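Local coordinates for SspB protein (Streptomyces clavuligerus, PDB 6JUF) that probably cuts DNA as a magnesium-binding nuclease of the SspABCD-SspE phosphorothioation-sensing system, which defends bacteria against phages, at residues P87-D98 with R322-W333; I252-E260 with E272-E280. All blocks are in the same frame, centred on the assembly; numbering follows the deposited sequence.

Interaction 1: P87-D98 with R322-W333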
loop_
_atom_site.group_PDB
_atom_site.type_symbol
_atom_site.label_atom_id
_atom_site.label_comp_id
_atom_site.label_asym_id
_atom_site.label_seq_id
_atom_site.Cartn_x
_atom_site.Cartn_y
_atom_site.Cartn_z
ATOM N N PRO B 87 18.619 -13.187 5.331
ATOM C CA PRO B 87 17.809 -12.939 4.149
ATOM C C PRO B 87 17.914 -14.070 3.087
ATOM O O PRO B 87 19.008 -14.574 2.824
ATOM C CB PRO B 87 18.398 -11.610 3.577
ATOM C CG PRO B 87 19.869 -11.682 3.931
ATOM C CD PRO B 87 19.889 -12.393 5.298
ATOM N N THR B 88 16.765 -14.464 2.492
ATOM C CA THR B 88 16.768 -15.509 1.506
ATOM C C THR B 88 17.148 -14.922 0.171
ATOM O O THR B 88 17.035 -13.672 -0.023
ATOM C CB THR B 88 15.375 -16.130 1.403
ATOM O OG1 THR B 88 14.452 -15.082 1.040
ATOM C CG2 THR B 88 14.934 -16.724 2.714
ATOM N N TRP B 89 17.527 -15.740 -0.772
ATOM C CA TRP B 89 17.818 -15.263 -2.120
ATOM C C TRP B 89 16.576 -14.650 -2.705
ATOM O O TRP B 89 16.677 -13.680 -3.468
ATOM C CB TRP B 89 18.348 -16.439 -2.934
ATOM C CG TRP B 89 18.607 -16.063 -4.391
ATOM C CD1 TRP B 89 19.804 -15.625 -4.950
ATOM C CD2 TRP B 89 17.650 -16.076 -5.516
ATOM N NE1 TRP B 89 19.672 -15.429 -6.305
ATOM C CE2 TRP B 89 18.387 -15.634 -6.693
ATOM C CE3 TRP B 89 16.299 -16.368 -5.626
ATOM C CZ2 TRP B 89 17.801 -15.585 -7.968
ATOM C CZ3 TRP B 89 15.698 -16.266 -6.871
ATOM C CH2 TRP B 89 16.433 -15.894 -8.021
ATOM N N GLU B 90 15.378 -15.178 -2.366
ATOM C CA GLU B 90 14.165 -14.572 -2.880
ATOM C C GLU B 90 13.974 -13.122 -2.439
ATOM O O GLU B 90 13.453 -12.266 -3.191
ATOM C CB GLU B 90 12.883 -15.442 -2.534
ATOM C CG GLU B 90 12.783 -16.720 -3.348
ATOM C CD GLU B 90 13.737 -17.829 -2.950
ATOM O OE1 GLU B 90 14.398 -17.744 -1.833
ATOM O OE2 GLU B 90 13.812 -18.786 -3.698
ATOM N N ALA B 91 14.340 -12.812 -1.190
ATOM C CA ALA B 91 14.253 -11.449 -0.711
ATOM C C ALA B 91 15.271 -10.579 -1.478
ATOM O O ALA B 91 14.925 -9.454 -1.882
ATOM C CB ALA B 91 14.541 -11.364 0.788
ATOM N N ARG B 92 16.476 -11.075 -1.740
ATOM C CA ARG B 92 17.434 -10.322 -2.566
ATOM C C ARG B 92 16.818 -10.070 -3.970
ATOM O O ARG B 92 17.013 -8.980 -4.495
ATOM C CB ARG B 92 18.746 -11.106 -2.710
ATOM C CG ARG B 92 19.740 -10.587 -3.733
ATOM C CD ARG B 92 20.239 -9.200 -3.339
ATOM N NE ARG B 92 21.179 -8.597 -4.312
ATOM C CZ ARG B 92 20.814 -7.869 -5.366
ATOM N NH1 ARG B 92 19.516 -7.700 -5.702
ATOM N NH2 ARG B 92 21.764 -7.346 -6.156
ATOM N N TRP B 93 16.153 -11.050 -4.557
ATOM C CA TRP B 93 15.608 -10.904 -5.894
ATOM C C TRP B 93 14.464 -9.888 -5.891
ATOM O O TRP B 93 14.326 -9.119 -6.826
ATOM C CB TRP B 93 15.196 -12.279 -6.404
ATOM C CG TRP B 93 14.446 -12.213 -7.704
ATOM C CD1 TRP B 93 14.951 -12.275 -8.997
ATOM C CD2 TRP B 93 12.993 -12.116 -7.849
ATOM N NE1 TRP B 93 13.933 -12.160 -9.909
ATOM C CE2 TRP B 93 12.721 -12.075 -9.267
ATOM C CE3 TRP B 93 11.918 -12.047 -6.939
ATOM C CZ2 TRP B 93 11.410 -11.975 -9.776
ATOM C CZ3 TRP B 93 10.621 -11.993 -7.475
ATOM C CH2 TRP B 93 10.398 -11.922 -8.876
ATOM N N LEU B 94 13.580 -9.910 -4.873
ATOM C CA LEU B 94 12.370 -9.102 -4.895
ATOM C C LEU B 94 12.520 -7.708 -4.313
ATOM O O LEU B 94 12.064 -6.688 -4.897
ATOM C CB LEU B 94 11.252 -9.842 -4.102
ATOM C CG LEU B 94 9.938 -9.013 -3.995
ATOM C CD1 LEU B 94 9.263 -8.809 -5.371
ATOM C CD2 LEU B 94 8.991 -9.677 -2.999
ATOM N N LEU B 95 13.145 -7.617 -3.145
ATOM C CA LEU B 95 13.110 -6.425 -2.340
ATOM C C LEU B 95 14.323 -5.512 -2.428
ATOM O O LEU B 95 14.246 -4.387 -1.932
ATOM C CB LEU B 95 12.867 -6.784 -0.844
ATOM C CG LEU B 95 11.515 -7.474 -0.603
ATOM C CD1 LEU B 95 11.530 -7.928 0.867
ATOM C CD2 LEU B 95 10.401 -6.513 -0.906
ATOM N N ASP B 96 15.439 -5.969 -2.933
ATOM C CA ASP B 96 16.615 -5.124 -3.035
ATOM C C ASP B 96 16.301 -3.899 -3.895
ATOM O O ASP B 96 15.473 -3.947 -4.830
ATOM C CB ASP B 96 17.737 -5.915 -3.662
ATOM C CG ASP B 96 19.077 -5.316 -3.357
ATOM O OD1 ASP B 96 19.540 -4.481 -4.169
ATOM O OD2 ASP B 96 19.637 -5.631 -2.299
ATOM N N GLU B 97 16.955 -2.789 -3.594
ATOM C CA GLU B 97 16.855 -1.643 -4.461
ATOM C C GLU B 97 17.154 -2.006 -5.912
ATOM O O GLU B 97 16.531 -1.462 -6.841
ATOM C CB GLU B 97 17.771 -0.502 -3.936
ATOM C CG GLU B 97 18.689 0.173 -4.928
ATOM C CD GLU B 97 19.839 0.925 -4.231
ATOM O OE1 GLU B 97 20.542 0.348 -3.359
ATOM O OE2 GLU B 97 20.041 2.108 -4.563
ATOM N N ASP B 98 18.046 -2.975 -6.104
ATOM C CA ASP B 98 18.388 -3.427 -7.426
ATOM C C ASP B 98 17.531 -4.645 -7.947
ATOM O O ASP B 98 17.812 -5.205 -9.028
ATOM C CB ASP B 98 19.918 -3.658 -7.396
ATOM C CG ASP B 98 20.403 -4.517 -8.501
ATOM O OD1 ASP B 98 20.264 -4.080 -9.668
ATOM O OD2 ASP B 98 20.937 -5.612 -8.188
ATOM N N ARG B 322 17.750 -11.319 -12.998
ATOM C CA ARG B 322 18.948 -12.164 -12.785
ATOM C C ARG B 322 20.085 -11.807 -13.775
ATOM O O ARG B 322 21.237 -12.141 -13.546
ATOM C CB ARG B 322 18.588 -13.664 -12.847
ATOM C CG ARG B 322 17.685 -14.167 -11.717
ATOM C CD ARG B 322 17.254 -15.613 -11.911
ATOM N NE ARG B 322 16.592 -15.812 -13.220
ATOM C CZ ARG B 322 16.243 -17.003 -13.701
ATOM N NH1 ARG B 322 16.411 -18.093 -12.991
ATOM N NH2 ARG B 322 15.702 -17.039 -14.885
ATOM N N SER B 323 19.711 -11.145 -14.867
ATOM C CA SER B 323 20.630 -10.686 -15.924
ATOM C C SER B 323 21.364 -9.407 -15.634
ATOM O O SER B 323 22.314 -9.052 -16.350
ATOM C CB SER B 323 19.861 -10.457 -17.221
ATOM O OG SER B 323 19.439 -11.713 -17.658
ATOM N N ARG B 324 20.935 -8.703 -14.597
ATOM C CA ARG B 324 21.486 -7.391 -14.261
ATOM C C ARG B 324 22.910 -7.607 -13.774
ATOM O O ARG B 324 23.239 -8.658 -13.160
ATOM C CB ARG B 324 20.671 -6.681 -13.178
ATOM C CG ARG B 324 19.292 -6.312 -13.665
ATOM C CD ARG B 324 18.440 -5.607 -12.601
ATOM N NE ARG B 324 17.096 -5.502 -13.148
ATOM C CZ ARG B 324 16.010 -5.108 -12.494
ATOM N NH1 ARG B 324 16.089 -4.748 -11.232
ATOM N NH2 ARG B 324 14.844 -5.079 -13.119
ATOM N N PRO B 325 23.761 -6.599 -14.059
ATOM C CA PRO B 325 25.150 -6.667 -13.600
ATOM C C PRO B 325 25.249 -6.970 -12.116
ATOM O O PRO B 325 24.570 -6.302 -11.301
ATOM C CB PRO B 325 25.690 -5.272 -13.888
ATOM C CG PRO B 325 24.863 -4.807 -15.034
ATOM C CD PRO B 325 23.475 -5.332 -14.756
ATOM N N ASN B 326 26.043 -8.001 -11.793
ATOM C CA ASN B 326 26.389 -8.319 -10.403
ATOM C C ASN B 326 25.248 -8.868 -9.581
ATOM O O ASN B 326 25.329 -8.903 -8.354
ATOM C CB ASN B 326 26.924 -7.060 -9.702
ATOM C CG ASN B 326 28.167 -6.527 -10.363
ATOM O OD1 ASN B 326 29.119 -7.252 -10.563
ATOM N ND2 ASN B 326 28.166 -5.252 -10.671
ATOM N N PHE B 327 24.172 -9.278 -10.251
ATOM C CA PHE B 327 23.103 -9.980 -9.532
ATOM C C PHE B 327 23.562 -11.349 -9.081
ATOM O O PHE B 327 24.043 -12.110 -9.901
ATOM C CB PHE B 327 21.840 -10.129 -10.379
ATOM C CG PHE B 327 20.676 -10.642 -9.554
ATOM C CD1 PHE B 327 19.837 -9.745 -8.901
ATOM C CD2 PHE B 327 20.524 -11.992 -9.359
ATOM C CE1 PHE B 327 18.775 -10.216 -8.099
ATOM C CE2 PHE B 327 19.500 -12.470 -8.561
ATOM C CZ PHE B 327 18.629 -11.579 -7.933
ATOM N N PRO B 328 23.435 -11.660 -7.774
ATOM C CA PRO B 328 23.994 -12.947 -7.312
ATOM C C PRO B 328 23.196 -14.165 -7.708
ATOM O O PRO B 328 21.930 -14.111 -7.628
ATOM C CB PRO B 328 23.945 -12.830 -5.797
ATOM C CG PRO B 328 22.870 -11.828 -5.503
ATOM C CD PRO B 328 22.778 -10.878 -6.675
ATOM N N THR B 329 23.871 -15.248 -8.094
ATOM C CA THR B 329 23.228 -16.550 -8.232
ATOM C C THR B 329 22.779 -17.065 -6.854
ATOM O O THR B 329 23.206 -16.521 -5.808
ATOM C CB THR B 329 24.167 -17.569 -8.858
ATOM O OG1 THR B 329 25.307 -17.821 -8.007
ATOM C CG2 THR B 329 24.616 -17.075 -10.272
ATOM N N ARG B 330 21.960 -18.104 -6.834
ATOM C CA ARG B 330 21.620 -18.718 -5.557
ATOM C C ARG B 330 22.919 -19.223 -4.883
ATOM O O ARG B 330 23.046 -19.195 -3.636
ATOM C CB ARG B 330 20.597 -19.834 -5.807
ATOM C CG ARG B 330 19.294 -19.323 -6.454
ATOM C CD ARG B 330 18.230 -20.395 -6.673
ATOM N NE ARG B 330 17.519 -20.357 -5.462
ATOM C CZ ARG B 330 16.289 -19.885 -5.235
ATOM N NH1 ARG B 330 15.367 -19.572 -6.184
ATOM N NH2 ARG B 330 15.948 -19.874 -4.011
ATOM N N GLU B 331 23.888 -19.648 -5.680
ATOM C CA GLU B 331 25.106 -20.251 -5.138
ATOM C C GLU B 331 25.951 -19.177 -4.470
ATOM O O GLU B 331 26.576 -19.407 -3.440
ATOM C CB GLU B 331 25.913 -20.916 -6.288
ATOM C CG GLU B 331 25.336 -22.178 -6.951
ATOM C CD GLU B 331 23.999 -22.006 -7.713
ATOM O OE1 GLU B 331 23.263 -23.032 -7.831
ATOM O OE2 GLU B 331 23.632 -20.887 -8.213
ATOM N N ASP B 332 26.035 -18.013 -5.098
ATOM C CA ASP B 332 26.755 -16.864 -4.595
ATOM C C ASP B 332 26.155 -16.429 -3.289
ATOM O O ASP B 332 26.864 -16.173 -2.303
ATOM C CB ASP B 332 26.617 -15.659 -5.508
ATOM C CG ASP B 332 27.342 -15.791 -6.832
ATOM O OD1 ASP B 332 28.348 -16.510 -6.956
ATOM O OD2 ASP B 332 26.870 -15.072 -7.774
ATOM N N TRP B 333 24.821 -16.364 -3.280
ATOM C CA TRP B 333 24.116 -16.017 -2.048
ATOM C C TRP B 333 24.294 -17.033 -0.926
ATOM O O TRP B 333 24.450 -16.610 0.266
ATOM C CB TRP B 333 22.635 -15.814 -2.419
ATOM C CG TRP B 333 21.842 -15.070 -1.392
ATOM C CD1 TRP B 333 20.940 -15.578 -0.474
ATOM C CD2 TRP B 333 21.861 -13.635 -1.177
ATOM N NE1 TRP B 333 20.419 -14.551 0.322
ATOM C CE2 TRP B 333 20.944 -13.352 -0.064
ATOM C CE3 TRP B 333 22.570 -12.570 -1.768
ATOM C CZ2 TRP B 333 20.743 -12.056 0.398
ATOM C CZ3 TRP B 333 22.388 -11.271 -1.293
ATOM C CH2 TRP B 333 21.489 -10.996 -0.219
#
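Trp89 turns its edge, off centre, to the face of Trp333 in an aromatic cluster completed by Trp93 and Phe327; it docks helix 89-95 onto the loop and first turn of helix 330-336, whose N terminus carries the Thr329-Asp332 capping box. Packing is tightest around the Trp89 indole. Trp93 CB lies on one face, and on the opposite face Arg330 CG makes a CH-pi contact, 3.7 Å from the centroid of the five-membered ring. Trp89 NE1 donates to Pro328 O at 2.9 Å, nearly in the indole plane, which fixes the ring's rotation. Trp333 reciprocates: its NE1 reaches Pro87 O at 2.9 Å from above the carbonyl plane, while Arg92 CB and Trp89 CA cover one face of its ring. With CG anti to the backbone N (chi1 -170°), Phe327 wedges its rim between two tryptophans, CE2 standing 3.6 Å from Trp89 CZ2 and CZ 3.8 Å from Trp93 CB. Arg92 bends at chi2 (64°), laying its methylenes on Trp333 and a guanidinium face against Pro328 CD; its NH2 bonds Asp98 OD2 in plane at 2.8 Å. Trp311 of helix 306-317 meets Trp89 and Trp93 edge to face. The side lined by Arg322, Arg324 and the Arg330 guanidinium is looser and partly exposed. Arg330 lays one guanidinium face over Trp89 CE3 and bridges Glu90, at a doubtfully short distance; Arg322 turns to Asp312 and Asp315. The extended Arg324 also bonds Gly99 O, and its NH1 stands above the carbonyl plane of Asp98, 2.8 Å from Asp98 O.

Interaction 2: I252-E260 with E272-E280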
loop_
_atom_site.group_PDB
_atom_site.type_symbol
_atom_site.label_atom_id
_atom_site.label_comp_id
_atom_site.label_asym_id
_atom_site.label_seq_id
_atom_site.Cartn_x
_atom_site.Cartn_y
_atom_site.Cartn_z
ATOM N N ILE B 252 1.521 -32.119 -14.726
ATOM C CA ILE B 252 0.521 -32.023 -13.661
ATOM C C ILE B 252 -0.806 -31.586 -14.285
ATOM O O ILE B 252 -0.838 -30.732 -15.162
ATOM C CB ILE B 252 0.948 -30.988 -12.562
ATOM C CG1 ILE B 252 -0.123 -30.879 -11.468
ATOM C CG2 ILE B 252 1.251 -29.641 -13.172
ATOM C CD1 ILE B 252 0.419 -30.279 -10.159
ATOM N N SER B 253 -1.890 -32.213 -13.848
ATOM C CA SER B 253 -3.155 -32.016 -14.515
ATOM C C SER B 253 -3.744 -30.668 -14.148
ATOM O O SER B 253 -3.460 -30.137 -13.054
ATOM C CB SER B 253 -4.116 -33.139 -14.088
ATOM O OG SER B 253 -4.452 -33.020 -12.704
ATOM N N LEU B 254 -4.502 -30.082 -15.070
ATOM C CA LEU B 254 -5.229 -28.846 -14.784
ATOM C C LEU B 254 -6.211 -29.038 -13.618
ATOM O O LEU B 254 -6.413 -28.125 -12.836
ATOM C CB LEU B 254 -5.926 -28.282 -16.011
ATOM C CG LEU B 254 -5.138 -27.305 -16.889
ATOM C CD1 LEU B 254 -5.154 -25.920 -16.203
ATOM C CD2 LEU B 254 -3.699 -27.743 -17.107
ATOM N N ALA B 255 -6.839 -30.200 -13.527
ATOM C CA ALA B 255 -7.782 -30.455 -12.432
ATOM C C ALA B 255 -7.097 -30.339 -11.072
ATOM O O ALA B 255 -7.680 -29.748 -10.135
ATOM C CB ALA B 255 -8.375 -31.875 -12.593
ATOM N N ARG B 256 -5.890 -30.900 -10.937
ATOM C CA ARG B 256 -5.111 -30.765 -9.685
ATOM C C ARG B 256 -4.682 -29.320 -9.452
ATOM O O ARG B 256 -4.776 -28.813 -8.321
ATOM C CB ARG B 256 -3.883 -31.650 -9.699
ATOM C CG ARG B 256 -4.207 -33.143 -9.475
ATOM C CD ARG B 256 -2.941 -33.965 -9.602
ATOM N NE ARG B 256 -1.995 -33.564 -8.557
ATOM C CZ ARG B 256 -0.684 -33.781 -8.572
ATOM N NH1 ARG B 256 -0.095 -34.407 -9.594
ATOM N NH2 ARG B 256 0.054 -33.347 -7.542
ATOM N N LEU B 257 -4.198 -28.647 -10.502
ATOM C CA LEU B 257 -3.866 -27.224 -10.316
ATOM C C LEU B 257 -5.042 -26.368 -9.825
ATOM O O LEU B 257 -4.859 -25.473 -8.985
ATOM C CB LEU B 257 -3.264 -26.604 -11.582
ATOM C CG LEU B 257 -1.869 -27.119 -11.993
ATOM C CD1 LEU B 257 -1.599 -26.621 -13.417
ATOM C CD2 LEU B 257 -0.766 -26.665 -11.018
ATOM N N ALA B 258 -6.237 -26.642 -10.338
ATOM C CA ALA B 258 -7.432 -25.911 -9.991
ATOM C C ALA B 258 -7.977 -26.320 -8.633
ATOM O O ALA B 258 -8.594 -25.472 -7.999
ATOM C CB ALA B 258 -8.514 -26.180 -11.054
ATOM N N ASN B 259 -7.842 -27.608 -8.242
ATOM C CA ASN B 259 -8.625 -28.100 -7.095
ATOM C C ASN B 259 -7.862 -28.642 -5.877
ATOM O O ASN B 259 -8.458 -28.778 -4.782
ATOM C CB ASN B 259 -9.578 -29.185 -7.578
ATOM C CG ASN B 259 -10.521 -28.668 -8.639
ATOM O OD1 ASN B 259 -11.181 -27.685 -8.446
ATOM N ND2 ASN B 259 -10.543 -29.307 -9.779
ATOM N N GLU B 260 -6.611 -29.058 -6.073
ATOM C CA GLU B 260 -5.862 -29.731 -5.032
ATOM C C GLU B 260 -5.535 -28.726 -3.928
ATOM O O GLU B 260 -5.090 -27.619 -4.221
ATOM C CB GLU B 260 -4.569 -30.322 -5.576
ATOM C CG GLU B 260 -3.856 -31.314 -4.677
ATOM C CD GLU B 260 -2.900 -32.161 -5.479
ATOM O OE1 GLU B 260 -3.349 -33.171 -6.059
ATOM O OE2 GLU B 260 -1.719 -31.801 -5.540
ATOM N N GLU B 272 -10.400 -23.269 -13.054
ATOM C CA GLU B 272 -9.587 -24.075 -13.970
ATOM C C GLU B 272 -9.405 -23.394 -15.315
ATOM O O GLU B 272 -8.307 -23.473 -15.857
ATOM C CB GLU B 272 -10.208 -25.474 -14.177
ATOM C CG GLU B 272 -9.235 -26.469 -14.775
ATOM C CD GLU B 272 -9.828 -27.858 -14.846
ATOM O OE1 GLU B 272 -10.280 -28.409 -13.808
ATOM O OE2 GLU B 272 -9.815 -28.393 -15.942
ATOM N N ALA B 273 -10.460 -22.766 -15.860
ATOM C CA ALA B 273 -10.429 -22.117 -17.184
ATOM C C ALA B 273 -9.414 -21.001 -17.138
ATOM O O ALA B 273 -8.707 -20.743 -18.120
ATOM C CB ALA B 273 -11.811 -21.538 -17.584
ATOM N N ASP B 274 -9.373 -20.288 -16.019
ATOM C CA ASP B 274 -8.480 -19.147 -15.845
ATOM C C ASP B 274 -7.017 -19.618 -15.809
ATOM O O ASP B 274 -6.114 -18.955 -16.341
ATOM C CB ASP B 274 -8.781 -18.457 -14.504
ATOM C CG ASP B 274 -10.179 -17.905 -14.441
ATOM O OD1 ASP B 274 -10.617 -17.342 -15.463
ATOM O OD2 ASP B 274 -10.811 -18.037 -13.362
ATOM N N ILE B 275 -6.777 -20.718 -15.116
ATOM C CA ILE B 275 -5.445 -21.291 -15.062
ATOM C C ILE B 275 -5.048 -21.765 -16.467
ATOM O O ILE B 275 -3.911 -21.579 -16.892
ATOM C CB ILE B 275 -5.406 -22.443 -14.063
ATOM C CG1 ILE B 275 -5.652 -21.939 -12.623
ATOM C CG2 ILE B 275 -4.094 -23.182 -14.108
ATOM C CD1 ILE B 275 -5.978 -23.072 -11.658
ATOM N N ALA B 276 -5.982 -22.390 -17.180
ATOM C CA ALA B 276 -5.656 -22.856 -18.543
ATOM C C ALA B 276 -5.296 -21.710 -19.442
ATOM O O ALA B 276 -4.354 -21.800 -20.236
ATOM C CB ALA B 276 -6.864 -23.600 -19.118
ATOM N N ALA B 277 -6.060 -20.632 -19.344
ATOM C CA ALA B 277 -5.814 -19.476 -20.232
ATOM C C ALA B 277 -4.455 -18.840 -19.960
ATOM O O ALA B 277 -3.735 -18.451 -20.907
ATOM C CB ALA B 277 -6.917 -18.447 -20.137
ATOM N N ALA B 278 -4.060 -18.764 -18.699
ATOM C CA ALA B 278 -2.738 -18.220 -18.351
ATOM C C ALA B 278 -1.633 -19.138 -18.863
ATOM O O ALA B 278 -0.623 -18.655 -19.400
ATOM C CB ALA B 278 -2.610 -18.037 -16.850
ATOM N N LEU B 279 -1.805 -20.461 -18.700
ATOM C CA LEU B 279 -0.752 -21.385 -19.095
ATOM C C LEU B 279 -0.620 -21.398 -20.632
ATOM O O LEU B 279 0.458 -21.610 -21.170
ATOM C CB LEU B 279 -1.044 -22.788 -18.547
ATOM C CG LEU B 279 -0.983 -22.958 -17.032
ATOM C CD1 LEU B 279 -1.464 -24.349 -16.637
ATOM C CD2 LEU B 279 0.391 -22.633 -16.476
ATOM N N GLU B 280 -1.727 -21.150 -21.308
ATOM C CA GLU B 280 -1.647 -21.144 -22.792
ATOM C C GLU B 280 -0.813 -19.979 -23.262
ATOM O O GLU B 280 -0.003 -20.085 -24.185
ATOM C CB GLU B 280 -3.046 -21.055 -23.381
ATOM C CG GLU B 280 -3.769 -22.387 -23.166
ATOM C CD GLU B 280 -5.016 -22.575 -23.982
ATOM O OE1 GLU B 280 -5.286 -23.737 -24.297
ATOM O OE2 GLU B 280 -5.717 -21.600 -24.329
#
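Leu254 lays its CD1 methyl on Ile275, 3.6 Å from CG2, the two side chains sliding past each other in opposite directions. As a knob it sits among Glu272, Ile275, Ala276 and Leu279, and it meets Leu279 tip to tip, CD1 to CD1 at 4.0 Å. Leu257 comes at the same Leu279 methyl with its own CD1, 3.9 Å away. Ile275 sets CD1 against the backbone of helix 254-259, 3.6 Å from Ala258 CA. The axes of 254-259 and 272-280 come within 9.2 Å and run at 118° to each other. Helix 231-243 and strand 250-253 precede them in the chain and hairpin 289-302 follows, consistent with a winged helix-turn-helix in which 254-259 would be the second helix and 272-285 the recognition helix, with short helix 264-268 between them. Cys238 of helix 231-243 touches both Leu257 and Ile275, and Leu291 of the hairpin touches Leu254 and Leu279. No hydrogen bond crosses. Glu272 is the reciprocal knob, among Leu254, Ala255, Ala258 and Asn259: CB lies 3.6 Å from Ala258 CB, and CG anti to the backbone N (chi1 -163°) sends the extended chain across Leu254 O, so that OE1 rests 3.5 Å from Ala255 CA.

In the fold
From the N terminus, the chain passes helix 24-34 and the hairpin 70-87 before entering 87-98, which carries helix 89-95 and is the first half of interaction 1. Its partner, 322-333, comes only after 223 further residues, so this contact closes a very long loop and ties the C-terminal helical region, together with helix 306-317, back to the N-terminal part of the fold. Interaction 2 falls within that loop without crossing it: 252-260 and 272-280 are separated by just 11 residues, which hold helix 264-268, and they close a short loop between two packed helices beside the sheet 250-253, 298-302, 289-293. The centres of interactions 1 and 2 lie about 30 Å apart. Nearest atoms of interactions 1 and 2 are about 16 Å apart.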